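Long-range contacts in putative retaining b-glycosidase (Saccharophagus degradans, PDB 5A95), which probably hydrolyses mixed-linkage beta-glucans as a retaining glycoside hydrolase of family 5, subfamily 26: residues Asp75-Leu80 / Tyr119-Ile123; Gly313-Val317 / Phe354-Val358. The protein carries 1 engineered substitution. All coordinates share one frame; numbering follows the deposited sequence.

Contact 1: residues Asp75-Leu80 / Tyr119-Ile123; sequences DTGKLL and YLGHI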
ATOM      1  N   ASP A  75      -5.914 -22.813  11.933  1.00  7.95           N
ATOM      2  CA  ASP A  75      -6.708 -21.883  11.142  1.00  7.56           C
ATOM      3  C   ASP A  75      -8.001 -22.551  10.641  1.00  8.18           C
ATOM      4  O   ASP A  75      -8.011 -23.718  10.255  1.00  8.26           O
ATOM      5  CB  ASP A  75      -5.877 -21.393   9.946  1.00  7.96           C
ATOM      6  CG  ASP A  75      -6.645 -20.505   9.017  1.00  7.87           C
ATOM      7  OD1 ASP A  75      -7.252 -21.042   8.066  1.00  7.59           O
ATOM      8  OD2 ASP A  75      -6.595 -19.261   9.185  1.00  7.81           O
ATOM      9  N   THR A  76      -9.071 -21.769  10.622  1.00  7.84           N
ATOM     10  CA  THR A  76     -10.390 -22.244  10.234  1.00  8.35           C
ATOM     11  C   THR A  76     -10.367 -22.889   8.859  1.00  9.76           C
ATOM     12  O   THR A  76     -10.970 -23.928   8.654  1.00 10.31           O
ATOM     13  CB  THR A  76     -11.375 -21.046  10.251  1.00  9.80           C
ATOM     14  OG1 THR A  76     -11.446 -20.499  11.576  1.00 10.82           O
ATOM     15  CG2 THR A  76     -12.755 -21.441   9.794  1.00 10.93           C
ATOM     16  N   GLY A  77      -9.691 -22.253   7.907  1.00  9.73           N
ATOM     17  CA  GLY A  77      -9.607 -22.783   6.558  1.00  9.99           C
ATOM     18  C   GLY A  77      -8.881 -24.124   6.485  1.00  9.61           C
ATOM     19  O   GLY A  77      -9.243 -25.003   5.716  1.00 11.02           O
ATOM     20  N   LYS A  78      -7.807 -24.273   7.259  1.00 10.04           N
ATOM     21  CA  LYS A  78      -7.083 -25.532   7.320  1.00  9.10           C
ATOM     22  C   LYS A  78      -8.051 -26.612   7.780  1.00  9.53           C
ATOM     23  O   LYS A  78      -8.115 -27.686   7.200  1.00 10.68           O
ATOM     24  CB  LYS A  78      -5.876 -25.405   8.267  1.00 11.11           C
ATOM     25  CG  LYS A  78      -5.009 -26.656   8.400  1.00 11.80           C
ATOM     26  CD  LYS A  78      -5.545 -27.628   9.442  1.00 12.27           C
ATOM     27  CE  LYS A  78      -4.543 -28.750   9.669  1.00 12.73           C
ATOM     28  NZ  LYS A  78      -5.077 -29.819  10.534  1.00 11.86           N
ATOM     29  N   LEU A  79      -8.783 -26.339   8.854  1.00  9.23           N
ATOM     30  CA  LEU A  79      -9.726 -27.304   9.405  1.00  9.19           C
ATOM     31  C   LEU A  79     -10.873 -27.623   8.443  1.00  9.89           C
ATOM     32  O   LEU A  79     -11.223 -28.810   8.250  1.00  9.64           O
ATOM     33  CB  LEU A  79     -10.225 -26.822  10.756  1.00  9.30           C
ATOM     34  CG  LEU A  79      -9.151 -26.850  11.860  1.00  9.07           C
ATOM     35  CD1 LEU A  79      -9.643 -26.075  13.070  1.00  9.86           C
ATOM     36  CD2 LEU A  79      -8.783 -28.283  12.226  1.00 10.41           C
ATOM     37  N   LEU A  80     -11.423 -26.598   7.794  1.00  8.85           N
ATOM     38  CA  LEU A  80     -12.516 -26.818   6.826  1.00  9.84           C
ATOM     39  C   LEU A  80     -12.094 -27.758   5.705  1.00 10.76           C
ATOM     40  O   LEU A  80     -12.899 -28.542   5.189  1.00 13.54           O
ATOM     41  CB  LEU A  80     -12.974 -25.483   6.216  1.00 11.07           C
ATOM     42  CG  LEU A  80     -13.860 -24.605   7.080  1.00 11.56           C
ATOM     43  CD1 LEU A  80     -13.869 -23.146   6.609  1.00 13.75           C
ATOM     44  CD2 LEU A  80     -15.275 -25.161   7.129  1.00 12.85           C
ATOM     45  N   TYR A 119     -15.212 -16.042   5.890  1.00  8.00           N
ATOM     46  CA  TYR A 119     -14.439 -16.286   7.103  1.00  8.69           C
ATOM     47  C   TYR A 119     -15.224 -15.820   8.342  1.00  7.20           C
ATOM     48  O   TYR A 119     -15.301 -16.530   9.358  1.00  8.38           O
ATOM     49  CB  TYR A 119     -13.038 -15.656   7.006  1.00  8.07           C
ATOM     50  CG  TYR A 119     -11.968 -16.374   7.809  1.00  7.89           C
ATOM     51  CD1 TYR A 119     -12.093 -16.549   9.178  1.00  9.09           C
ATOM     52  CD2 TYR A 119     -10.844 -16.902   7.199  1.00  8.13           C
ATOM     53  CE1 TYR A 119     -11.139 -17.226   9.911  1.00  9.54           C
ATOM     54  CE2 TYR A 119      -9.883 -17.606   7.927  1.00  6.89           C
ATOM     55  CZ  TYR A 119     -10.017 -17.748   9.291  1.00  7.85           C
ATOM     56  OH  TYR A 119      -9.074 -18.420  10.013  1.00  8.89           O
ATOM     57  N   LEU A 120     -15.802 -14.621   8.257  1.00  7.73           N
ATOM     58  CA  LEU A 120     -16.586 -14.113   9.380  1.00  7.74           C
ATOM     59  C   LEU A 120     -17.778 -15.029   9.696  1.00  8.72           C
ATOM     60  O   LEU A 120     -18.123 -15.229  10.842  1.00  8.72           O
ATOM     61  CB  LEU A 120     -17.055 -12.689   9.114  1.00  8.56           C
ATOM     62  CG  LEU A 120     -15.931 -11.649   9.093  1.00  9.08           C
ATOM     63  CD1 LEU A 120     -16.434 -10.378   8.432  1.00 10.55           C
ATOM     64  CD2 LEU A 120     -15.418 -11.366  10.497  1.00 10.24           C
ATOM     65  N   GLY A 121     -18.402 -15.589   8.665  1.00  8.64           N
ATOM     66  CA  GLY A 121     -19.479 -16.540   8.901  1.00  8.59           C
ATOM     67  C   GLY A 121     -19.011 -17.751   9.693  1.00  8.29           C
ATOM     68  O   GLY A 121     -19.773 -18.307  10.506  1.00  9.47           O
ATOM     69  N   HIS A 122     -17.768 -18.180   9.466  1.00  8.14           N
ATOM     70  CA  HIS A 122     -17.207 -19.297  10.250  1.00  8.45           C
ATOM     71  C   HIS A 122     -16.844 -18.876  11.672  1.00  7.41           C
ATOM     72  O   HIS A 122     -17.007 -19.657  12.608  1.00  9.48           O
ATOM     73  CB  HIS A 122     -16.036 -19.947   9.537  1.00  9.04           C
ATOM     74  CG  HIS A 122     -16.425 -20.636   8.273  1.00 10.54           C
ATOM     75  ND1 HIS A 122     -17.303 -21.701   8.254  1.00 10.84           N
ATOM     76  CD2 HIS A 122     -16.076 -20.416   6.984  1.00 11.98           C
ATOM     77  CE1 HIS A 122     -17.466 -22.112   7.006  1.00 12.54           C
ATOM     78  NE2 HIS A 122     -16.735 -21.355   6.217  1.00 13.08           N
ATOM     79  N   ILE A 123     -16.316 -17.657  11.846  1.00  7.28           N
ATOM     80  CA  ILE A 123     -16.066 -17.161  13.188  1.00  7.53           C
ATOM     81  C   ILE A 123     -17.384 -17.118  13.976  1.00  9.03           C
ATOM     82  O   ILE A 123     -17.398 -17.458  15.151  1.00  9.65           O
ATOM     83  CB  ILE A 123     -15.285 -15.836  13.183  1.00  7.43           C
ATOM     84  CG1 ILE A 123     -13.910 -16.024  12.537  1.00  8.48           C
ATOM     85  CG2 ILE A 123     -15.129 -15.328  14.612  1.00  8.20           C
ATOM     86  CD1 ILE A 123     -13.174 -14.726  12.244  1.00  9.70           C
TER
HETATM   87  O   HOH W   1      -8.742 -19.342  12.448  0.60 19.96           O
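Y119 OH donates a hydrogen bond to D75 OD2, at 2.7 Å. The oxygen lies at the edge of the tyrosine ring, but the hydroxyl meets it from above the carboxylate plane. The two planes stand 68° apart. With CG anti to the backbone N (chi1 -151°), the Y119 ring reaches the start of helix 76-81. Its OH also accepts a weak bond from T76 N, at 3.4 Å. Water 1 accepts from T76 N and donates to Y119 OH at 2.6 Å. D75 is the N-cap: OD1 takes weak bonds from G77 N and K78 N. S110 OG is hydrogen-bonded to OD1, and H107 N to OD2. A phenylalanine in place of Y119 would probably cost D75 OD2 its hydroxyl donor, leaving H107 N, and water 1 its acceptor.

L80 CD1 lies over one face of the H122 ring, 3.6 Å from its centroid, a CH-pi contact. T76 CG2 touches H122 CB. H122 ND1 is hydrogen-bonded to E125 OE1.

Both helices belong to the family 5 (beta/alpha)8 barrel, and their segments cross at 84°. L114 of helix 108-114 meets L80 and Y119, and I106 of strand 101-106 lies against Y119.

Contact 2: residues Gly313-Val317 / Phe354-Val358; sequences GPRIV and FFKQV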
ATOM      1  N   GLY A 313       7.832 -28.402  30.706  1.00  7.87           N
ATOM      2  CA  GLY A 313       6.419 -28.323  31.019  1.00  8.23           C
ATOM      3  C   GLY A 313       6.182 -27.905  32.467  1.00  8.03           C
ATOM      4  O   GLY A 313       5.521 -26.902  32.752  1.00  7.98           O
ATOM      5  N   PRO A 314       6.736 -28.685  33.411  1.00  7.92           N
ATOM      6  CA  PRO A 314       6.538 -28.330  34.808  1.00  8.63           C
ATOM      7  C   PRO A 314       7.098 -26.955  35.150  1.00  8.54           C
ATOM      8  O   PRO A 314       6.529 -26.251  35.966  1.00  8.91           O
ATOM      9  CB  PRO A 314       7.254 -29.463  35.562  1.00 10.04           C
ATOM     10  CG  PRO A 314       7.131 -30.655  34.630  1.00  9.74           C
ATOM     11  CD  PRO A 314       7.228 -30.067  33.235  1.00  8.92           C
ATOM     12  N   ARG A 315       8.216 -26.601  34.523  1.00  8.03           N
ATOM     13  CA  ARG A 315       8.826 -25.296  34.780  1.00  7.96           C
ATOM     14  C   ARG A 315       7.938 -24.139  34.351  1.00  7.78           C
ATOM     15  O   ARG A 315       7.699 -23.212  35.135  1.00  8.25           O
ATOM     16  CB  ARG A 315      10.157 -25.147  34.079  1.00 11.01           C
ATOM     17  CG  ARG A 315      11.276 -25.867  34.709  1.00 13.20           C
ATOM     18  CD  ARG A 315      12.619 -25.323  34.243  1.00 14.29           C
ATOM     19  NE  ARG A 315      13.569 -26.219  34.834  1.00 13.69           N
ATOM     20  CZ  ARG A 315      14.347 -27.069  34.183  1.00 13.07           C
ATOM     21  NH1 ARG A 315      14.304 -27.129  32.891  1.00 15.05           N
ATOM     22  NH2 ARG A 315      15.167 -27.854  34.871  1.00 13.66           N
ATOM     23  N   ILE A 316       7.457 -24.169  33.114  1.00  7.20           N
ATOM     24  CA  ILE A 316       6.662 -23.060  32.616  1.00  6.81           C
ATOM     25  C   ILE A 316       5.320 -22.955  33.354  1.00  6.87           C
ATOM     26  O   ILE A 316       4.834 -21.863  33.639  1.00  7.56           O
ATOM     27  CB  ILE A 316       6.506 -23.106  31.080  1.00  7.19           C
ATOM     28  CG1 ILE A 316       5.983 -21.787  30.521  1.00  7.85           C
ATOM     29  CG2 ILE A 316       5.592 -24.227  30.596  1.00  7.91           C
ATOM     30  CD1 ILE A 316       6.858 -20.600  30.764  1.00  8.80           C
ATOM     31  N   VAL A 317       4.728 -24.101  33.710  1.00  7.07           N
ATOM     32  CA  VAL A 317       3.498 -24.083  34.472  1.00  7.31           C
ATOM     33  C   VAL A 317       3.712 -23.518  35.892  1.00  8.21           C
ATOM     34  O   VAL A 317       2.935 -22.691  36.351  1.00  8.76           O
ATOM     35  CB  VAL A 317       2.855 -25.484  34.496  1.00  9.14           C
ATOM     36  CG1 VAL A 317       1.756 -25.593  35.527  1.00  9.91           C
ATOM     37  CG2 VAL A 317       2.303 -25.800  33.111  1.00  9.74           C
ATOM     38  N   PHE A 354       0.347 -33.725  29.269  1.00  9.55           N
ATOM     39  CA  PHE A 354       0.848 -32.901  30.352  1.00  9.81           C
ATOM     40  C   PHE A 354      -0.113 -31.723  30.599  1.00  8.58           C
ATOM     41  O   PHE A 354      -0.583 -31.490  31.723  1.00  9.78           O
ATOM     42  CB  PHE A 354       2.269 -32.419  30.050  1.00  9.23           C
ATOM     43  CG  PHE A 354       2.741 -31.377  31.033  1.00  8.74           C
ATOM     44  CD1 PHE A 354       3.103 -31.752  32.327  1.00  9.79           C
ATOM     45  CD2 PHE A 354       2.696 -30.026  30.722  1.00  8.68           C
ATOM     46  CE1 PHE A 354       3.480 -30.821  33.256  1.00 11.29           C
ATOM     47  CE2 PHE A 354       3.050 -29.091  31.665  1.00  9.56           C
ATOM     48  CZ  PHE A 354       3.440 -29.486  32.917  1.00  9.99           C
ATOM     49  N   PHE A 355      -0.417 -30.960  29.552  1.00  9.08           N
ATOM     50  CA  PHE A 355      -1.221 -29.773  29.739  1.00  9.13           C
ATOM     51  C   PHE A 355      -2.677 -30.114  30.034  1.00  8.35           C
ATOM     52  O   PHE A 355      -3.362 -29.383  30.725  1.00  9.22           O
ATOM     53  CB  PHE A 355      -1.116 -28.849  28.527  1.00  8.94           C
ATOM     54  CG  PHE A 355       0.160 -28.054  28.475  1.00  8.42           C
ATOM     55  CD1 PHE A 355       0.404 -27.090  29.440  1.00  9.37           C
ATOM     56  CD2 PHE A 355       1.099 -28.260  27.497  1.00  8.25           C
ATOM     57  CE1 PHE A 355       1.568 -26.352  29.406  1.00  9.71           C
ATOM     58  CE2 PHE A 355       2.265 -27.509  27.451  1.00  8.94           C
ATOM     59  CZ  PHE A 355       2.486 -26.561  28.405  1.00  9.74           C
ATOM     60  N   LYS A 356      -3.139 -31.247  29.513  1.00  9.06           N
ATOM     61  CA  LYS A 356      -4.490 -31.666  29.793  1.00 10.01           C
ATOM     62  C   LYS A 356      -4.694 -31.833  31.317  1.00 10.46           C
ATOM     63  O   LYS A 356      -5.671 -31.383  31.900  1.00 10.35           O
ATOM     64  CB  LYS A 356      -4.791 -33.007  29.104  1.00  9.46           C
ATOM     65  CG  LYS A 356      -6.233 -33.426  29.184  1.00 11.09           C
ATOM     66  CD  LYS A 356      -6.448 -34.688  28.389  1.00 12.08           C
ATOM     67  CE  LYS A 356      -7.914 -35.086  28.348  1.00 12.81           C
ATOM     68  NZ  LYS A 356      -8.101 -36.266  27.452  1.00 14.49           N
ATOM     69  N   GLN A 357      -3.751 -32.529  31.950  1.00 10.48           N
ATOM     70  CA  GLN A 357      -3.813 -32.729  33.393  1.00 12.29           C
ATOM     71  C   GLN A 357      -3.762 -31.409  34.150  1.00 10.69           C
ATOM     72  O   GLN A 357      -4.513 -31.186  35.079  1.00 12.51           O
ATOM     73  CB  GLN A 357      -2.683 -33.666  33.825  1.00 14.05           C
ATOM     74  CG  GLN A 357      -2.632 -33.981  35.313  1.00 20.21           C
ATOM     75  CD  GLN A 357      -1.688 -35.144  35.632  1.00 26.83           C
ATOM     76  OE1 GLN A 357      -0.574 -35.212  35.145  1.00 33.55           O
ATOM     77  NE2 GLN A 357      -2.155 -36.075  36.450  1.00 36.82           N
ATOM     78  N   VAL A 358      -2.873 -30.516  33.730  1.00 10.47           N
ATOM     79  CA  VAL A 358      -2.745 -29.200  34.352  1.00 10.56           C
ATOM     80  C   VAL A 358      -4.046 -28.417  34.258  1.00 10.34           C
ATOM     81  O   VAL A 358      -4.522 -27.859  35.239  1.00 12.43           O
ATOM     82  CB  VAL A 358      -1.586 -28.411  33.697  1.00 12.32           C
ATOM     83  CG1 VAL A 358      -1.597 -26.943  34.094  1.00 11.24           C
ATOM     84  CG2 VAL A 358      -0.247 -29.054  34.033  1.00 13.09           C
TER
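The F354 ring has V358 CG2, from its own helix, over one face, offset toward the rim. V317 CG2 comes in at the ring edge, near its plane, 3.7 Å from F354 CE2. The F355 ring has F354 CD2 over the centre of one face, so the two phenylalanines also pack on each other. I316 CG2 lies at the F355 edge, at a looser 4.5 Å from CZ.

V317 is the side chain that ties the contact together. Its CG2 branch serves both rings, since it also lies 3.8 Å from F355 CE1. It approaches F355 obliquely. V317 and the two phenylalanines point opposite ways and lie alongside one another. Its CG1 branch is anti to the backbone N (chi1 167°) and meets V358 CG1 tip to tip, at 3.9 Å.

F354 extends across to the other helix. Its CG is anti to its own backbone N (chi1 170°), and the far end of the ring reaches P314, whose CD rests 3.8 Å from F354 CE1. G313 lies beside the ring, but the modelled closeness there is doubtful. No hydrogen bond joins the segments; the contact is apolar.

The backbones come nearest at G313 and F354 and, a turn later, at V317 and V358. The segment axes run in the same general direction, 36° apart, with a closest approach of 11.2 Å. These are outer helices of the (beta/alpha)8 barrel, one before and one after strand 326-329. V329 of that strand packs on F355, and Y327 packs on V358. L292 touches both I316 and F355. W274 and W278 of helix 267-279 also pack on I316, and R315 makes a salt bridge to D267 of the same helix.

Overall arrangement
Contacts 1 and 2 are separate parts of one (beta/alpha)8 barrel. Their centres are 29 Å apart and their nearest atoms about 17 Å apart. Contact 1 involves helices that follow strands 65-72 and 101-106. Strand 326-329, beside contact 2, pairs with strand 65-72, which precedes helix 76-81 of contact 1. The two contacts thus belong to adjoining parts of the barrel. Contact 1 is nearer the bound glycan: the D75 side chain is about 7 Å from a glucose unit, against about 13 Å for F355. K78 makes salt bridges to D333 and D335, which lie between strand 326-329 and helix 350-363. W31 and W32 of the second subunit pack on D75 and K78, whereas no other protein chain touches contact 2.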